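Local structure of aromatic-amino-acid:2-oxoglutarate transaminase (Candida albicans, 6HND) at residues Gly181-Val186 and Lys204-Lys209; Ile278-Tyr283 and Leu334-Phe339. The protein probably catalyses the pyridoxal-phosphate-dependent transamination of aromatic amino acids, and perhaps of 2-aminoadipate, with 2-oxoglutarate as the amino-group acceptor. All coordinates share one frame; numbering follows the deposited sequence.

Contact 1. Residues Gly181-Val186 and Lys204-Lys209; sequences GDVILV and KAVPVK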
loop_
_atom_site.group_PDB
_atom_site.type_symbol
_atom_site.label_atom_id
_atom_site.label_comp_id
_atom_site.label_asym_id
_atom_site.label_seq_id
_atom_site.Cartn_x
_atom_site.Cartn_y
_atom_site.Cartn_z
ATOM N N GLY B 181 -15.342 -12.995 -15.291
ATOM C CA GLY B 181 -15.619 -13.797 -16.491
ATOM C C GLY B 181 -14.686 -13.486 -17.653
ATOM O O GLY B 181 -14.654 -14.273 -18.615
ATOM N N ASP B 182 -13.970 -12.365 -17.632
ATOM C CA ASP B 182 -13.060 -12.016 -18.755
ATOM C C ASP B 182 -11.890 -13.013 -18.814
ATOM O O ASP B 182 -11.611 -13.734 -17.837
ATOM C CB ASP B 182 -12.582 -10.574 -18.643
ATOM C CG ASP B 182 -13.658 -9.554 -18.957
ATOM O OD1 ASP B 182 -14.756 -9.983 -19.376
ATOM O OD2 ASP B 182 -13.355 -8.350 -18.846
ATOM N N VAL B 183 -11.268 -13.098 -19.974
ATOM C CA VAL B 183 -10.055 -13.930 -20.212
ATOM C C VAL B 183 -8.847 -12.986 -20.317
ATOM O O VAL B 183 -8.950 -11.973 -21.014
ATOM C CB VAL B 183 -10.233 -14.783 -21.478
ATOM C CG1 VAL B 183 -8.952 -15.492 -21.897
ATOM C CG2 VAL B 183 -11.357 -15.778 -21.278
ATOM N N ILE B 184 -7.748 -13.299 -19.635
ATOM C CA ILE B 184 -6.456 -12.621 -19.912
ATOM C C ILE B 184 -5.487 -13.668 -20.435
ATOM O O ILE B 184 -5.428 -14.798 -19.880
ATOM C CB ILE B 184 -5.887 -11.839 -18.715
ATOM C CG1 ILE B 184 -4.605 -11.118 -19.143
ATOM C CG2 ILE B 184 -5.690 -12.734 -17.512
ATOM C CD1 ILE B 184 -4.224 -9.932 -18.315
ATOM N N LEU B 185 -4.818 -13.291 -21.508
ATOM C CA LEU B 185 -3.727 -14.052 -22.154
ATOM C C LEU B 185 -2.465 -13.828 -21.328
ATOM O O LEU B 185 -2.072 -12.643 -21.171
ATOM C CB LEU B 185 -3.538 -13.495 -23.564
ATOM C CG LEU B 185 -4.735 -13.668 -24.468
ATOM C CD1 LEU B 185 -4.616 -12.768 -25.682
ATOM C CD2 LEU B 185 -4.860 -15.137 -24.858
ATOM N N VAL B 186 -1.859 -14.905 -20.840
ATOM C CA VAL B 186 -0.634 -14.820 -20.008
ATOM C C VAL B 186 0.431 -15.730 -20.624
ATOM O O VAL B 186 0.100 -16.880 -21.001
ATOM C CB VAL B 186 -0.962 -15.178 -18.551
ATOM C CG1 VAL B 186 0.271 -15.169 -17.679
ATOM C CG2 VAL B 186 -2.015 -14.246 -17.967
ATOM N N LYS B 204 -10.143 -15.487 -16.152
ATOM C CA LYS B 204 -9.423 -16.762 -16.428
ATOM C C LYS B 204 -8.111 -16.438 -17.172
ATOM O O LYS B 204 -8.127 -15.643 -18.140
ATOM C CB LYS B 204 -10.298 -17.764 -17.199
ATOM C CG LYS B 204 -9.932 -19.230 -16.941
ATOM C CD LYS B 204 -9.885 -20.152 -18.171
ATOM C CE LYS B 204 -8.677 -21.083 -18.240
ATOM N NZ LYS B 204 -8.938 -22.424 -17.661
ATOM N N ALA B 205 -7.009 -17.028 -16.721
ATOM C CA ALA B 205 -5.686 -16.979 -17.380
ATOM C C ALA B 205 -5.614 -18.079 -18.441
ATOM O O ALA B 205 -5.802 -19.266 -18.110
ATOM C CB ALA B 205 -4.604 -17.150 -16.352
ATOM N N VAL B 206 -5.365 -17.690 -19.686
ATOM C CA VAL B 206 -5.110 -18.629 -20.815
ATOM C C VAL B 206 -3.635 -18.498 -21.181
ATOM O O VAL B 206 -3.146 -17.395 -21.434
ATOM C CB VAL B 206 -6.066 -18.334 -21.981
ATOM C CG1 VAL B 206 -5.550 -18.862 -23.305
ATOM C CG2 VAL B 206 -7.451 -18.882 -21.646
ATOM N N PRO B 207 -2.891 -19.620 -21.131
ATOM C CA PRO B 207 -1.456 -19.615 -21.378
ATOM C C PRO B 207 -1.111 -19.409 -22.860
ATOM O O PRO B 207 -1.767 -19.966 -23.700
ATOM C CB PRO B 207 -1.041 -21.014 -20.892
ATOM C CG PRO B 207 -2.249 -21.870 -21.202
ATOM C CD PRO B 207 -3.426 -20.967 -20.889
ATOM N N VAL B 208 -0.096 -18.602 -23.132
ATOM C CA VAL B 208 0.435 -18.298 -24.492
ATOM C C VAL B 208 1.822 -18.943 -24.571
ATOM O O VAL B 208 2.710 -18.537 -23.777
ATOM C CB VAL B 208 0.492 -16.773 -24.734
ATOM C CG1 VAL B 208 1.367 -16.414 -25.921
ATOM C CG2 VAL B 208 -0.893 -16.149 -24.908
ATOM N N LYS B 209 2.010 -19.897 -25.479
ATOM C CA LYS B 209 3.255 -20.707 -25.575
ATOM C C LYS B 209 4.463 -19.793 -25.806
ATOM O O LYS B 209 4.361 -18.788 -26.508
ATOM C CB LYS B 209 3.198 -21.747 -26.698
ATOM C CG LYS B 209 2.082 -22.773 -26.579
ATOM C CD LYS B 209 2.254 -23.988 -27.480
ATOM C CE LYS B 209 0.991 -24.830 -27.581
ATOM N NZ LYS B 209 1.261 -26.086 -28.318
#
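Val183 lays its CG1 methyl across CG2 of Val206, 3.7 Å away, linking the two strands of a β-α-β unit: strand 183-187, helix 193-200 and the edge strand 204-208. Parallel pairing follows from the 31° between the strand directions and from the register, in which Val183 to Val186 face Lys204 to Pro207 in the same order; the strand axes come within 4.6 Å of each other.

Val206 serves two neighbours at once, one with each methyl. Its CG1, opposite the backbone N with chi1 at 159°, lies alongside the Leu185 side chain and approaches CD2 at 4.1 Å, which leaves CG2 beside the N and directed at Val183. Farther along, Leu185 CB meets CG2 of Val208 at 4.0 Å, the two side chains slanting past each other. Trp231 of helix 231-234 lies against Val183, Leu185 and Val206 together. The opposite face carries Ile184, Val186 and Ala205, all of which touch the connecting helix 193-200; on that side Val186 CG2 meets Ala205 CB at 4.2 Å.

Between the two faces runs a ladder of five backbone hydrogen bonds. Val206 makes both of its bonds to the residues flanking Leu185: its N donates to Ile184 O at 2.9 Å, and its O accepts from Val186 N at 2.9 Å, the latter nearly straight at 174°. Such bonding to the residues before and after the facing one is the signature of a parallel pair. Lys204 does the same around Val183, accepting from Ile184 N and donating to Asp182 O. Just ahead of the strand, the Asp182 carboxylate takes a hydrogen bond through OD2 from the backbone N of Asp179. The ladder ends where Val208 N reaches Val186 O at 2.7 Å.

Contact 2. Residues Ile278-Tyr283 and Leu334-Phe339; sequences IEDDPY and LRVETF. With PLP (pyridoxal-5'-phosphate), chain E.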
loop_
_atom_site.group_PDB
_atom_site.type_symbol
_atom_site.label_atom_id
_atom_site.label_comp_id
_atom_site.label_asym_id
_atom_site.label_seq_id
_atom_site.Cartn_x
_atom_site.Cartn_y
_atom_site.Cartn_z
ATOM N N ILE B 278 -1.069 -5.210 -20.996
ATOM C CA ILE B 278 -0.354 -4.900 -19.723
ATOM C C ILE B 278 1.122 -5.248 -19.973
ATOM O O ILE B 278 1.444 -6.433 -20.186
ATOM C CB ILE B 278 -0.988 -5.648 -18.533
ATOM C CG1 ILE B 278 -2.463 -5.288 -18.360
ATOM C CG2 ILE B 278 -0.213 -5.383 -17.251
ATOM C CD1 ILE B 278 -3.254 -6.278 -17.532
ATOM N N GLU B 279 1.966 -4.225 -19.992
ATOM C CA GLU B 279 3.427 -4.327 -20.184
ATOM C C GLU B 279 4.073 -4.197 -18.807
ATOM O O GLU B 279 3.887 -3.141 -18.138
ATOM C CB GLU B 279 3.941 -3.239 -21.139
ATOM C CG GLU B 279 5.452 -3.290 -21.363
ATOM C CD GLU B 279 5.989 -2.182 -22.288
ATOM O OE1 GLU B 279 5.890 -0.983 -21.918
ATOM O OE2 GLU B 279 6.543 -2.512 -23.359
ATOM N N ASP B 280 4.778 -5.230 -18.384
ATOM C CA ASP B 280 5.530 -5.217 -17.109
ATOM C C ASP B 280 7.001 -5.104 -17.508
ATOM O O ASP B 280 7.403 -5.899 -18.332
ATOM C CB ASP B 280 5.141 -6.448 -16.283
ATOM C CG ASP B 280 5.720 -6.549 -14.878
ATOM O OD1 ASP B 280 6.399 -5.595 -14.419
ATOM O OD2 ASP B 280 5.461 -7.592 -14.244
ATOM N N ASP B 281 7.731 -4.117 -16.985
ATOM C CA ASP B 281 9.154 -3.884 -17.318
ATOM C C ASP B 281 9.927 -3.461 -16.068
ATOM O O ASP B 281 10.384 -2.335 -15.962
ATOM C CB ASP B 281 9.299 -2.839 -18.436
ATOM C CG ASP B 281 10.688 -2.882 -19.051
ATOM O OD1 ASP B 281 11.163 -4.024 -19.288
ATOM O OD2 ASP B 281 11.299 -1.787 -19.246
ATOM N N PRO B 282 10.154 -4.375 -15.100
ATOM C CA PRO B 282 10.974 -4.064 -13.933
ATOM C C PRO B 282 12.495 -3.918 -14.146
ATOM O O PRO B 282 13.104 -3.248 -13.343
ATOM C CB PRO B 282 10.652 -5.222 -12.986
ATOM C CG PRO B 282 10.292 -6.359 -13.918
ATOM C CD PRO B 282 9.575 -5.720 -15.077
ATOM N N TYR B 283 13.080 -4.453 -15.213
ATOM C CA TYR B 283 14.562 -4.388 -15.426
ATOM C C TYR B 283 14.938 -4.324 -16.915
ATOM O O TYR B 283 16.091 -4.676 -17.233
ATOM C CB TYR B 283 15.254 -5.588 -14.761
ATOM C CG TYR B 283 14.383 -6.813 -14.765
ATOM C CD1 TYR B 283 13.786 -7.210 -15.941
ATOM C CD2 TYR B 283 14.087 -7.503 -13.599
ATOM C CE1 TYR B 283 12.920 -8.280 -15.967
ATOM C CE2 TYR B 283 13.197 -8.563 -13.604
ATOM C CZ TYR B 283 12.604 -8.939 -14.799
ATOM O OH TYR B 283 11.744 -9.993 -14.896
ATOM N N LEU B 334 -1.039 -0.281 -20.929
ATOM C CA LEU B 334 -0.709 0.198 -19.571
ATOM C C LEU B 334 0.693 -0.316 -19.244
ATOM O O LEU B 334 0.873 -1.550 -19.201
ATOM C CB LEU B 334 -1.760 -0.347 -18.594
ATOM C CG LEU B 334 -1.663 0.169 -17.165
ATOM C CD1 LEU B 334 -3.004 0.027 -16.473
ATOM C CD2 LEU B 334 -0.570 -0.575 -16.396
ATOM N N ARG B 335 1.647 0.580 -19.020
ATOM C CA ARG B 335 3.042 0.173 -18.670
ATOM C C ARG B 335 3.214 0.159 -17.145
ATOM O O ARG B 335 2.908 1.188 -16.487
ATOM C CB ARG B 335 4.088 1.094 -19.295
ATOM C CG ARG B 335 5.500 0.756 -18.848
ATOM C CD ARG B 335 6.525 1.725 -19.399
ATOM N NE ARG B 335 7.905 1.442 -19.011
ATOM C CZ ARG B 335 8.686 0.525 -19.561
ATOM N NH1 ARG B 335 8.223 -0.267 -20.511
ATOM N NH2 ARG B 335 9.930 0.386 -19.125
ATOM N N VAL B 336 3.690 -0.960 -16.602
ATOM C CA VAL B 336 4.036 -1.067 -15.157
ATOM C C VAL B 336 5.544 -0.885 -14.942
ATOM O O VAL B 336 6.340 -1.667 -15.511
ATOM C CB VAL B 336 3.549 -2.419 -14.611
ATOM C CG1 VAL B 336 3.914 -2.595 -13.135
ATOM C CG2 VAL B 336 2.055 -2.539 -14.833
ATOM N N GLU B 337 5.913 0.076 -14.107
ATOM C CA GLU B 337 7.309 0.301 -13.661
ATOM C C GLU B 337 7.413 0.082 -12.147
ATOM O O GLU B 337 6.357 0.132 -11.475
ATOM C CB GLU B 337 7.756 1.722 -13.997
ATOM C CG GLU B 337 7.970 1.960 -15.476
ATOM C CD GLU B 337 9.388 2.291 -15.917
ATOM O OE1 GLU B 337 10.351 2.185 -15.110
ATOM O OE2 GLU B 337 9.527 2.625 -17.072
ATOM N N THR B 338 8.641 -0.147 -11.655
ATOM C CA THR B 338 8.979 -0.246 -10.210
ATOM C C THR B 338 10.371 0.360 -9.956
ATOM O O THR B 338 11.211 0.388 -10.900
ATOM C CB THR B 338 8.868 -1.700 -9.724
ATOM O OG1 THR B 338 9.125 -1.835 -8.320
ATOM C CG2 THR B 338 9.816 -2.612 -10.466
ATOM N N PHE B 339 10.622 0.765 -8.710
ATOM C CA PHE B 339 11.960 1.177 -8.223
ATOM C C PHE B 339 12.604 -0.012 -7.520
ATOM O O PHE B 339 13.693 0.170 -6.985
ATOM C CB PHE B 339 11.886 2.407 -7.316
ATOM C CG PHE B 339 11.416 3.661 -8.011
ATOM C CD1 PHE B 339 12.278 4.389 -8.804
ATOM C CD2 PHE B 339 10.106 4.097 -7.885
ATOM C CE1 PHE B 339 11.842 5.539 -9.450
ATOM C CE2 PHE B 339 9.669 5.229 -8.549
ATOM C CZ PHE B 339 10.540 5.956 -9.328
HETATM N N1 PLP E . 7.087 -8.517 -12.338
HETATM C C2 PLP E . 8.228 -9.121 -12.643
HETATM C C2A PLP E . 8.352 -9.680 -14.019
HETATM C C3 PLP E . 9.291 -9.190 -11.700
HETATM O O3 PLP E . 10.457 -9.814 -12.050
HETATM C C4 PLP E . 9.119 -8.624 -10.410
HETATM C C4A PLP E . 10.259 -8.610 -9.463
HETATM C C5 PLP E . 7.895 -7.979 -10.132
HETATM C C6 PLP E . 6.930 -7.975 -11.110
HETATM C C5A PLP E . 7.545 -7.422 -8.776
HETATM O O4P PLP E . 8.180 -6.161 -8.437
HETATM P P PLP E . 7.788 -5.412 -7.054
HETATM O O1P PLP E . 6.302 -5.653 -6.821
HETATM O O2P PLP E . 8.200 -3.976 -7.372
HETATM O O3P PLP E . 8.622 -6.032 -5.981
HETATM O O HOH W 1 7.705 -3.365 -13.499
HETATM O O HOH W 2 10.506 -0.370 -14.112
HETATM O O HOH W 3 13.111 -1.258 -10.930
#
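Glu279 OE1 is gripped by Arg335 NH1 at 2.8 Å and by the hydroxyl of Ser323. The arginine nitrogen comes from above the carboxylate, whose plane stands 85° from the guanidinium, while OE1 itself lies at the guanidinium edge. Arg335 stays extended to NE and thus carries its head past Glu279 to Asp281, whose OD2 offers its anti lone pair to NH2 at 2.6 Å; Asp281 CB sits over one guanidinium face. Glu337 OE2 takes NE at 2.8 Å and NH2 side-on, so three carboxylates fix the rotation of one buried guanidinium.

Asp280 and Val336 lie on the other face of this parallel pair, and Asp280 reaches the cofactor. Asp280 CG is anti to the backbone N (chi1 -175°), placing OD2 2.7 Å from PLP N1; OD2 is also hydrogen-bonded to Tyr245 OH, and water 1 ties OD1 to Val336 O. Pro282 CG lies 3.7 Å from PLP C2, Tyr283 OH is hydrogen-bonded to PLP O3 at 3.1 Å, and Thr338 OG1 donates to phosphate oxygen O2P. As in related aminotransferases, a carboxylate facing the pyridine nitrogen probably stabilises its protonated form, strengthening the ring as an electron sink.

In the fold
From the N terminus, the chain first runs through 181-186, crosses by helix 193-200 and returns at 204-209, where contact 1 closes a short loop. Contact 2 opens only later: 278-283 is joined to 334-339 around a 50-residue excursion that includes helix 312-319. The two are therefore in series, neither nested nor crossed. Both belong to one seven-stranded mixed sheet, contact 1 at its 204-208 edge and contact 2 nearer the middle, with strand 243-246 lying between them. Their centres are 19 Å apart, yet Ile184 CD1 meets Ile278 CD1 at 3.9 Å, so one side-chain contact reaches past strand 243-246 from the edge pair to the pair that carries cofactor-binding residues.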